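Local coordinates for putative N-acetyl-gamma-glutamyl-phosphate reductase (Arabidopsis thaliana, PDB 1XYG), which probably catalyses the NADPH-dependent reduction of N-acetyl-L-glutamyl 5-phosphate to its semialdehyde, a step of arginine biosynthesis, at residues A[187-195]-A[247-258]; A[15-25]-A[39-49]. One frame throughout, in Å; residues are numbered along the deposited sequence.

Both interactions pair the strands of a sheet, but in different domains and on opposite sides of the chain's centre; their own centres lie 29 Å apart. Interaction 1 is almost wholly buried: in the dimerisation domain, strand 187-193 runs between strands 243-249 and 255-262, and lysine, aspartate, histidine and threonine are packed against another subunit. Interaction 2 belongs to the NAD-binding domain, where strands 17-22 and 42-47 open a parallel sheet; no other chain touches it. Ile19, Leu21 and Phe42 pack against helices 27-37 or 329-343, whereas Lys15, Asp16 and Arg18 lie towards solvent on segment 15-25. Buried polar groups thus serve a subunit interface in one; in the other, apolar packing accompanies parallel strand pairing at the sheet's edge.

Interaction 1. Residues A[187-195]-A[247-258]; sequences IIDAKSGVS and HLMPMIRGMQST
Lys191 turns back along its own strand to meet Thr258: a bend at its second torsion (chi2 77°) carries NZ to 2.8 Å from Thr258 OG1. The same ammonium donates to Asp189 O at 2.8 Å from above the carbonyl plane, while Thr258 N approaches that oxygen from the opposite face, so one carbonyl is gripped twice. NZ also forms a salt bridge with Asp189 OD1. The Asp189 carboxylate meets the His247 side chain at about a right angle, their planes only 17° apart, with OD1 3.1 Å from CE1; His247 ND1 instead donates in its ring plane to Ala190 O at 2.8 Å. These polar residues suit a face shared between subunits: Asp189 OD2 binds Lys191 and Tyr260 of the second subunit, and His247 NE2 binds Thr258 there. Strand 187-193 is an inner strand of the dimerisation domain's mixed sheet, parallel to 243-249 and antiparallel to 255-262. On its other face Met255 CE lies 3.5 Å from Ser192 OG, and Met255 touches Cys163, the probable catalytic cysteine. Gly193 is apt, since a beta carbon would strike Ile252 O, the oxygen that Ser195 OG (2.6 Å) and Ser195 N both hold.

Interaction 2. Residues A[15-25]-A[39-49]; sequences KDIRIGLLGAS and HPHFQVTLMTA
Ile17 lies alongside the Phe42 ring, the two side chains pointing the same way, with Ile17 CB 3.4 Å from Phe42 CD1. With CG1 set anti to the carbonyl carbon (chi1 -60°), Ile17 also places CG1 3.6 Å from Phe42 CE1. Cut back to an alanine, this position would keep only its CB against CD1 and would probably open a gap beside Phe42 CE1. Two residues on, Ile19 CG1 reaches Phe42 CB at 3.8 Å, so branched aliphatic groups brace the aromatic one along the strand. Beneath them the backbones pair in parallel, with a break of register at Ile19 O, which accepts Thr45 N at 2.9 Å and, weakly, Leu46 N at 3.3 Å; this beta bulge slips the pairing by one residue, after which it resumes, and Thr45 CG2 meets the Arg18 guanidinium at its edge. The strands and helix 27-37 between them make a beta-alpha-beta crossover, the opening unit of the Rossmann-type domain. After strand 17-22, Gly23 adopts backbone angles that a beta carbon would hardly tolerate, and Ala24 N is bound by Thr48 O; such a glycine turn is consistent with the dinucleotide-binding loop of this fold. At the solvent-facing start, extended Lys15 donates from NZ to His39 O at 2.6 Å, and a water links NZ to Phe42 O. Further out, His39 CE1 sits over one face of the Phe42 ring, 3.3 Å above its plane, while Leu36 of helix 27-37, Leu337 and Leu340 of helix 329-343, and Tyr346, edge-to-face, pack against Phe42. Strand 85-88 bonds the far side of strand 17-22.

Interaction 1. Residues A[187-195]-A[247-258]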
loop_
_atom_site.group_PDB
_atom_site.type_symbol
_atom_site.label_atom_id
_atom_site.label_comp_id
_atom_site.label_asym_id
_atom_site.label_seq_id
_atom_site.Cartn_x
_atom_site.Cartn_y
_atom_site.Cartn_z
ATOM N N ILE A 187 -21.286 -16.144 -14.008
ATOM C CA ILE A 187 -20.323 -16.234 -12.924
ATOM C C ILE A 187 -19.688 -14.876 -12.686
ATOM O O ILE A 187 -19.176 -14.240 -13.615
ATOM C CB ILE A 187 -19.241 -17.281 -13.246
ATOM C CG1 ILE A 187 -19.896 -18.658 -13.354
ATOM C CG2 ILE A 187 -18.170 -17.286 -12.159
ATOM C CD1 ILE A 187 -18.940 -19.770 -13.693
ATOM N N ILE A 188 -19.738 -14.429 -11.436
ATOM C CA ILE A 188 -19.204 -13.125 -11.070
ATOM C C ILE A 188 -18.053 -13.219 -10.072
ATOM O O ILE A 188 -18.230 -13.694 -8.943
ATOM C CB ILE A 188 -20.314 -12.249 -10.453
ATOM C CG1 ILE A 188 -21.544 -12.262 -11.365
ATOM C CG2 ILE A 188 -19.808 -10.827 -10.246
ATOM C CD1 ILE A 188 -22.851 -11.957 -10.640
ATOM N N ASP A 189 -16.873 -12.775 -10.494
ATOM C CA ASP A 189 -15.707 -12.763 -9.614
ATOM C C ASP A 189 -15.440 -11.288 -9.306
ATOM O O ASP A 189 -14.881 -10.566 -10.130
ATOM C CB ASP A 189 -14.494 -13.397 -10.299
ATOM C CG ASP A 189 -13.321 -13.559 -9.349
ATOM O OD1 ASP A 189 -12.807 -12.522 -8.868
ATOM O OD2 ASP A 189 -12.920 -14.716 -9.072
ATOM N N ALA A 190 -15.854 -10.852 -8.117
ATOM C CA ALA A 190 -15.715 -9.456 -7.712
ATOM C C ALA A 190 -14.601 -9.148 -6.712
ATOM O O ALA A 190 -14.179 -9.994 -5.919
ATOM C CB ALA A 190 -17.057 -8.941 -7.173
ATOM N N LYS A 191 -14.148 -7.903 -6.758
ATOM C CA LYS A 191 -13.073 -7.426 -5.910
ATOM C C LYS A 191 -13.470 -6.092 -5.296
ATOM O O LYS A 191 -14.122 -5.268 -5.941
ATOM C CB LYS A 191 -11.805 -7.237 -6.739
ATOM C CG LYS A 191 -11.314 -8.481 -7.474
ATOM C CD LYS A 191 -12.128 -8.803 -8.724
ATOM C CE LYS A 191 -11.460 -9.938 -9.495
ATOM N NZ LYS A 191 -12.142 -10.307 -10.764
ATOM N N SER A 192 -13.070 -5.873 -4.053
ATOM C CA SER A 192 -13.405 -4.630 -3.378
ATOM C C SER A 192 -12.338 -4.152 -2.410
ATOM O O SER A 192 -11.637 -4.952 -1.793
ATOM C CB SER A 192 -14.734 -4.784 -2.622
ATOM O OG SER A 192 -14.988 -3.674 -1.765
ATOM N N GLY A 193 -12.221 -2.832 -2.295
ATOM C CA GLY A 193 -11.284 -2.249 -1.360
ATOM C C GLY A 193 -11.830 -2.550 0.029
ATOM O O GLY A 193 -13.037 -2.750 0.196
ATOM N N VAL A 194 -10.959 -2.564 1.029
ATOM C CA VAL A 194 -11.376 -2.885 2.385
ATOM C C VAL A 194 -12.283 -1.851 3.071
ATOM O O VAL A 194 -12.862 -2.134 4.123
ATOM C CB VAL A 194 -10.133 -3.183 3.257
ATOM C CG1 VAL A 194 -9.299 -1.931 3.399
ATOM C CG2 VAL A 194 -10.547 -3.730 4.618
ATOM N N SER A 195 -12.433 -0.666 2.480
ATOM C CA SER A 195 -13.291 0.357 3.085
ATOM C C SER A 195 -14.731 -0.153 3.169
ATOM O O SER A 195 -15.513 0.300 4.004
ATOM C CB SER A 195 -13.246 1.661 2.275
ATOM O OG SER A 195 -13.787 1.498 0.980
ATOM N N HIS A 247 -13.885 -10.706 -3.209
ATOM C CA HIS A 247 -12.456 -10.807 -2.920
ATOM C C HIS A 247 -12.057 -9.491 -2.267
ATOM O O HIS A 247 -12.474 -8.423 -2.716
ATOM C CB HIS A 247 -11.642 -11.035 -4.206
ATOM C CG HIS A 247 -11.916 -12.353 -4.873
ATOM N ND1 HIS A 247 -13.037 -12.583 -5.643
ATOM C CD2 HIS A 247 -11.223 -13.518 -4.862
ATOM C CE1 HIS A 247 -13.024 -13.830 -6.076
ATOM N NE2 HIS A 247 -11.935 -14.419 -5.617
ATOM N N LEU A 248 -11.266 -9.576 -1.203
ATOM C CA LEU A 248 -10.818 -8.391 -0.469
ATOM C C LEU A 248 -9.473 -7.884 -0.995
ATOM O O LEU A 248 -8.469 -8.597 -0.971
ATOM C CB LEU A 248 -10.712 -8.713 1.024
ATOM C CG LEU A 248 -10.618 -7.511 1.971
ATOM C CD1 LEU A 248 -11.806 -6.583 1.739
ATOM C CD2 LEU A 248 -10.584 -7.994 3.410
ATOM N N MET A 249 -9.464 -6.640 -1.460
ATOM C CA MET A 249 -8.262 -6.029 -2.023
ATOM C C MET A 249 -7.493 -5.165 -1.031
ATOM O O MET A 249 -8.085 -4.488 -0.193
ATOM C CB MET A 249 -8.632 -5.146 -3.222
ATOM C CG MET A 249 -9.379 -5.844 -4.327
ATOM S SD MET A 249 -8.381 -7.113 -5.102
ATOM C CE MET A 249 -8.998 -8.592 -4.261
ATOM N N PRO A 250 -6.153 -5.181 -1.118
ATOM C CA PRO A 250 -5.323 -4.372 -0.221
ATOM C C PRO A 250 -5.304 -2.926 -0.739
ATOM O O PRO A 250 -4.304 -2.448 -1.260
ATOM C CB PRO A 250 -3.957 -5.054 -0.303
ATOM C CG PRO A 250 -3.930 -5.558 -1.717
ATOM C CD PRO A 250 -5.324 -6.116 -1.907
ATOM N N MET A 251 -6.443 -2.264 -0.612
ATOM C CA MET A 251 -6.627 -0.878 -1.035
ATOM C C MET A 251 -7.869 -0.353 -0.307
ATOM O O MET A 251 -8.716 -1.133 0.140
ATOM C CB MET A 251 -6.827 -0.788 -2.556
ATOM C CG MET A 251 -8.071 -1.497 -3.058
ATOM S SD MET A 251 -8.098 -1.731 -4.848
ATOM C CE MET A 251 -9.860 -1.789 -5.172
ATOM N N ILE A 252 -7.974 0.965 -0.193
ATOM C CA ILE A 252 -9.093 1.569 0.509
ATOM C C ILE A 252 -10.378 1.577 -0.303
ATOM O O ILE A 252 -11.372 0.959 0.092
ATOM C CB ILE A 252 -8.769 3.018 0.925
ATOM C CG1 ILE A 252 -7.462 3.051 1.720
ATOM C CG2 ILE A 252 -9.905 3.591 1.769
ATOM C CD1 ILE A 252 -6.982 4.459 2.028
ATOM N N ARG A 253 -10.347 2.273 -1.438
ATOM C CA ARG A 253 -11.512 2.406 -2.308
ATOM C C ARG A 253 -11.364 1.637 -3.611
ATOM O O ARG A 253 -10.255 1.308 -4.024
ATOM C CB ARG A 253 -11.748 3.878 -2.661
ATOM C CG ARG A 253 -11.952 4.816 -1.489
ATOM C CD ARG A 253 -12.080 6.262 -1.975
ATOM N NE ARG A 253 -12.426 7.148 -0.873
ATOM C CZ ARG A 253 -13.579 7.802 -0.774
ATOM N NH1 ARG A 253 -14.497 7.683 -1.725
ATOM N NH2 ARG A 253 -13.828 8.544 0.301
ATOM N N GLY A 254 -12.493 1.367 -4.261
ATOM C CA GLY A 254 -12.451 0.667 -5.527
ATOM C C GLY A 254 -13.157 -0.666 -5.541
ATOM O O GLY A 254 -13.099 -1.444 -4.585
ATOM N N MET A 255 -13.819 -0.939 -6.652
ATOM C CA MET A 255 -14.532 -2.189 -6.799
ATOM C C MET A 255 -14.636 -2.574 -8.264
ATOM O O MET A 255 -14.857 -1.727 -9.135
ATOM C CB MET A 255 -15.935 -2.072 -6.193
ATOM C CG MET A 255 -16.785 -3.321 -6.345
ATOM S SD MET A 255 -18.371 -3.124 -5.526
ATOM C CE MET A 255 -17.886 -3.487 -3.803
ATOM N N GLN A 256 -14.465 -3.860 -8.524
ATOM C CA GLN A 256 -14.575 -4.381 -9.873
ATOM C C GLN A 256 -15.257 -5.728 -9.872
ATOM O O GLN A 256 -14.995 -6.571 -9.021
ATOM C CB GLN A 256 -13.203 -4.562 -10.538
ATOM C CG GLN A 256 -13.306 -5.283 -11.893
ATOM C CD GLN A 256 -11.985 -5.365 -12.647
ATOM O OE1 GLN A 256 -11.153 -4.457 -12.570
ATOM N NE2 GLN A 256 -11.798 -6.448 -13.395
ATOM N N SER A 257 -16.156 -5.916 -10.820
ATOM C CA SER A 257 -16.805 -7.198 -10.981
ATOM C C SER A 257 -16.372 -7.649 -12.360
ATOM O O SER A 257 -16.490 -6.900 -13.327
ATOM C CB SER A 257 -18.330 -7.085 -10.943
ATOM O OG SER A 257 -18.803 -7.041 -9.611
ATOM N N THR A 258 -15.807 -8.844 -12.433
ATOM C CA THR A 258 -15.418 -9.417 -13.711
ATOM C C THR A 258 -16.541 -10.439 -13.914
ATOM O O THR A 258 -16.632 -11.430 -13.188
ATOM C CB THR A 258 -14.063 -10.120 -13.630
ATOM O OG1 THR A 258 -13.074 -9.199 -13.160
ATOM C CG2 THR A 258 -13.664 -10.638 -15.006
#

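Interaction 2. Residues A[15-25]-A[39-49]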
loop_
_atom_site.group_PDB
_atom_site.type_symbol
_atom_site.label_atom_id
_atom_site.label_comp_id
_atom_site.label_asym_id
_atom_site.label_seq_id
_atom_site.Cartn_x
_atom_site.Cartn_y
_atom_site.Cartn_z
ATOM N N LYS A 15 -29.409 26.868 3.490
ATOM C CA LYS A 15 -29.774 26.240 2.188
ATOM C C LYS A 15 -31.229 25.794 2.223
ATOM O O LYS A 15 -31.821 25.695 3.290
ATOM C CB LYS A 15 -28.855 25.055 1.904
ATOM C CG LYS A 15 -27.393 25.451 1.792
ATOM C CD LYS A 15 -26.480 24.258 1.560
ATOM C CE LYS A 15 -25.034 24.717 1.411
ATOM N NZ LYS A 15 -24.122 23.636 0.970
ATOM N N ASP A 16 -31.798 25.517 1.056
ATOM C CA ASP A 16 -33.199 25.126 0.964
ATOM C C ASP A 16 -33.599 23.855 1.709
ATOM O O ASP A 16 -34.634 23.823 2.382
ATOM C CB ASP A 16 -33.609 24.982 -0.501
ATOM C CG ASP A 16 -33.312 26.226 -1.316
ATOM O OD1 ASP A 16 -33.666 27.337 -0.860
ATOM O OD2 ASP A 16 -32.725 26.091 -2.414
ATOM N N ILE A 17 -32.791 22.808 1.595
ATOM C CA ILE A 17 -33.122 21.544 2.227
ATOM C C ILE A 17 -32.287 21.181 3.439
ATOM O O ILE A 17 -31.061 21.242 3.412
ATOM C CB ILE A 17 -33.019 20.396 1.215
ATOM C CG1 ILE A 17 -34.000 20.624 0.055
ATOM C CG2 ILE A 17 -33.284 19.069 1.913
ATOM C CD1 ILE A 17 -35.469 20.575 0.456
ATOM N N ARG A 18 -32.973 20.785 4.507
ATOM C CA ARG A 18 -32.310 20.383 5.743
ATOM C C ARG A 18 -32.218 18.871 5.796
ATOM O O ARG A 18 -33.222 18.159 5.825
ATOM C CB ARG A 18 -33.070 20.912 6.949
ATOM C CG ARG A 18 -33.110 22.408 6.978
ATOM C CD ARG A 18 -34.079 22.880 8.014
ATOM N NE ARG A 18 -33.451 23.118 9.308
ATOM C CZ ARG A 18 -34.125 23.496 10.387
ATOM N NH1 ARG A 18 -35.437 23.663 10.312
ATOM N NH2 ARG A 18 -33.489 23.733 11.524
ATOM N N ILE A 19 -30.987 18.393 5.804
ATOM C CA ILE A 19 -30.728 16.967 5.804
ATOM C C ILE A 19 -30.430 16.355 7.164
ATOM O O ILE A 19 -29.686 16.903 7.974
ATOM C CB ILE A 19 -29.543 16.625 4.884
ATOM C CG1 ILE A 19 -29.861 17.009 3.440
ATOM C CG2 ILE A 19 -29.196 15.151 5.021
ATOM C CD1 ILE A 19 -31.096 16.313 2.864
ATOM N N GLY A 20 -31.018 15.194 7.394
ATOM C CA GLY A 20 -30.782 14.469 8.623
ATOM C C GLY A 20 -29.980 13.226 8.269
ATOM O O GLY A 20 -30.303 12.524 7.307
ATOM N N LEU A 21 -28.925 12.958 9.027
ATOM C CA LEU A 21 -28.088 11.793 8.771
ATOM C C LEU A 21 -28.122 10.846 9.969
ATOM O O LEU A 21 -27.616 11.177 11.037
ATOM C CB LEU A 21 -26.645 12.242 8.485
ATOM C CG LEU A 21 -25.549 11.192 8.236
ATOM C CD1 LEU A 21 -25.916 10.310 7.053
ATOM C CD2 LEU A 21 -24.214 11.892 7.988
ATOM N N LEU A 22 -28.737 9.679 9.798
ATOM C CA LEU A 22 -28.819 8.695 10.881
ATOM C C LEU A 22 -27.642 7.732 10.794
ATOM O O LEU A 22 -27.571 6.923 9.875
ATOM C CB LEU A 22 -30.122 7.891 10.807
ATOM C CG LEU A 22 -31.442 8.458 11.316
ATOM C CD1 LEU A 22 -31.903 9.592 10.429
ATOM C CD2 LEU A 22 -32.468 7.351 11.318
ATOM N N GLY A 23 -26.726 7.817 11.753
ATOM C CA GLY A 23 -25.562 6.952 11.742
ATOM C C GLY A 23 -24.446 7.642 10.982
ATOM O O GLY A 23 -24.049 7.209 9.898
ATOM N N ALA A 24 -23.923 8.714 11.564
ATOM C CA ALA A 24 -22.876 9.497 10.929
ATOM C C ALA A 24 -21.444 9.113 11.276
ATOM O O ALA A 24 -20.514 9.633 10.668
ATOM C CB ALA A 24 -23.099 10.978 11.242
ATOM N N SER A 25 -21.245 8.204 12.226
ATOM C CA SER A 25 -19.882 7.845 12.614
ATOM C C SER A 25 -19.165 6.833 11.711
ATOM O O SER A 25 -17.985 6.539 11.919
ATOM C CB SER A 25 -19.864 7.351 14.065
ATOM O OG SER A 25 -20.598 6.155 14.205
ATOM N N HIS A 39 -22.729 20.798 -1.945
ATOM C CA HIS A 39 -24.016 20.648 -2.604
ATOM C C HIS A 39 -24.690 22.007 -2.414
ATOM O O HIS A 39 -24.858 22.480 -1.290
ATOM C CB HIS A 39 -24.826 19.542 -1.935
ATOM C CG HIS A 39 -26.093 19.197 -2.652
ATOM N ND1 HIS A 39 -27.155 20.071 -2.751
ATOM C CD2 HIS A 39 -26.476 18.063 -3.284
ATOM C CE1 HIS A 39 -28.139 19.488 -3.414
ATOM N NE2 HIS A 39 -27.752 18.269 -3.747
ATOM N N PRO A 40 -25.075 22.657 -3.514
ATOM C CA PRO A 40 -25.718 23.969 -3.445
ATOM C C PRO A 40 -27.058 24.078 -2.721
ATOM O O PRO A 40 -27.416 25.161 -2.263
ATOM C CB PRO A 40 -25.820 24.371 -4.917
ATOM C CG PRO A 40 -26.020 23.067 -5.588
ATOM C CD PRO A 40 -24.991 22.195 -4.908
ATOM N N HIS A 41 -27.794 22.980 -2.580
ATOM C CA HIS A 41 -29.106 23.077 -1.947
ATOM C C HIS A 41 -29.364 22.260 -0.698
ATOM O O HIS A 41 -30.257 22.590 0.083
ATOM C CB HIS A 41 -30.177 22.774 -2.988
ATOM C CG HIS A 41 -30.046 23.622 -4.204
ATOM N ND1 HIS A 41 -30.176 24.992 -4.163
ATOM C CD2 HIS A 41 -29.685 23.312 -5.470
ATOM C CE1 HIS A 41 -29.894 25.492 -5.352
ATOM N NE2 HIS A 41 -29.592 24.494 -6.163
ATOM N N PHE A 42 -28.603 21.191 -0.507
ATOM C CA PHE A 42 -28.797 20.361 0.669
ATOM C C PHE A 42 -27.787 20.715 1.750
ATOM O O PHE A 42 -26.606 20.936 1.473
ATOM C CB PHE A 42 -28.671 18.874 0.319
ATOM C CG PHE A 42 -29.698 18.379 -0.671
ATOM C CD1 PHE A 42 -30.789 19.170 -1.032
ATOM C CD2 PHE A 42 -29.557 17.120 -1.260
ATOM C CE1 PHE A 42 -31.724 18.718 -1.970
ATOM C CE2 PHE A 42 -30.483 16.656 -2.198
ATOM C CZ PHE A 42 -31.569 17.456 -2.555
ATOM N N GLN A 43 -28.262 20.765 2.988
ATOM C CA GLN A 43 -27.408 21.085 4.120
ATOM C C GLN A 43 -27.694 20.162 5.298
ATOM O O GLN A 43 -28.846 19.967 5.687
ATOM C CB GLN A 43 -27.614 22.529 4.564
ATOM C CG GLN A 43 -26.916 22.840 5.876
ATOM C CD GLN A 43 -27.064 24.287 6.294
ATOM O OE1 GLN A 43 -28.177 24.813 6.378
ATOM N NE2 GLN A 43 -25.940 24.937 6.570
ATOM N N VAL A 44 -26.639 19.592 5.866
ATOM C CA VAL A 44 -26.791 18.702 7.009
ATOM C C VAL A 44 -27.081 19.521 8.268
ATOM O O VAL A 44 -26.269 20.350 8.674
ATOM C CB VAL A 44 -25.512 17.880 7.256
ATOM C CG1 VAL A 44 -25.709 16.969 8.464
ATOM C CG2 VAL A 44 -25.171 17.058 6.026
ATOM N N THR A 45 -28.234 19.280 8.887
ATOM C CA THR A 45 -28.616 20.015 10.089
ATOM C C THR A 45 -28.806 19.096 11.294
ATOM O O THR A 45 -28.930 19.559 12.426
ATOM C CB THR A 45 -29.929 20.818 9.877
ATOM O OG1 THR A 45 -30.972 19.931 9.449
ATOM C CG2 THR A 45 -29.727 21.918 8.844
ATOM N N LEU A 46 -28.818 17.792 11.051
ATOM C CA LEU A 46 -29.003 16.823 12.126
ATOM C C LEU A 46 -28.188 15.540 11.885
ATOM O O LEU A 46 -28.260 14.950 10.809
ATOM C CB LEU A 46 -30.484 16.478 12.249
ATOM C CG LEU A 46 -30.808 15.439 13.317
ATOM C CD1 LEU A 46 -30.231 15.886 14.653
ATOM C CD2 LEU A 46 -32.309 15.256 13.404
ATOM N N MET A 47 -27.424 15.102 12.887
ATOM C CA MET A 47 -26.594 13.899 12.746
ATOM C C MET A 47 -26.622 12.950 13.955
ATOM O O MET A 47 -26.468 13.383 15.105
ATOM C CB MET A 47 -25.133 14.282 12.473
ATOM C CG MET A 47 -24.883 15.055 11.192
ATOM S SD MET A 47 -23.113 15.183 10.791
ATOM C CE MET A 47 -22.451 16.092 12.195
ATOM N N THR A 48 -26.779 11.657 13.672
ATOM C CA THR A 48 -26.841 10.597 14.688
ATOM C C THR A 48 -25.598 9.686 14.766
ATOM O O THR A 48 -25.013 9.320 13.745
ATOM C CB THR A 48 -28.043 9.661 14.442
ATOM O OG1 THR A 48 -29.269 10.386 14.558
ATOM C CG2 THR A 48 -28.045 8.563 15.436
ATOM N N ALA A 49 -25.224 9.314 15.991
ATOM C CA ALA A 49 -24.094 8.420 16.251
ATOM C C ALA A 49 -24.439 7.564 17.468
ATOM O O ALA A 49 -25.256 7.951 18.305
ATOM C CB ALA A 49 -22.825 9.213 16.515
HETATM O O HOH W 1 -23.953 21.366 2.584
#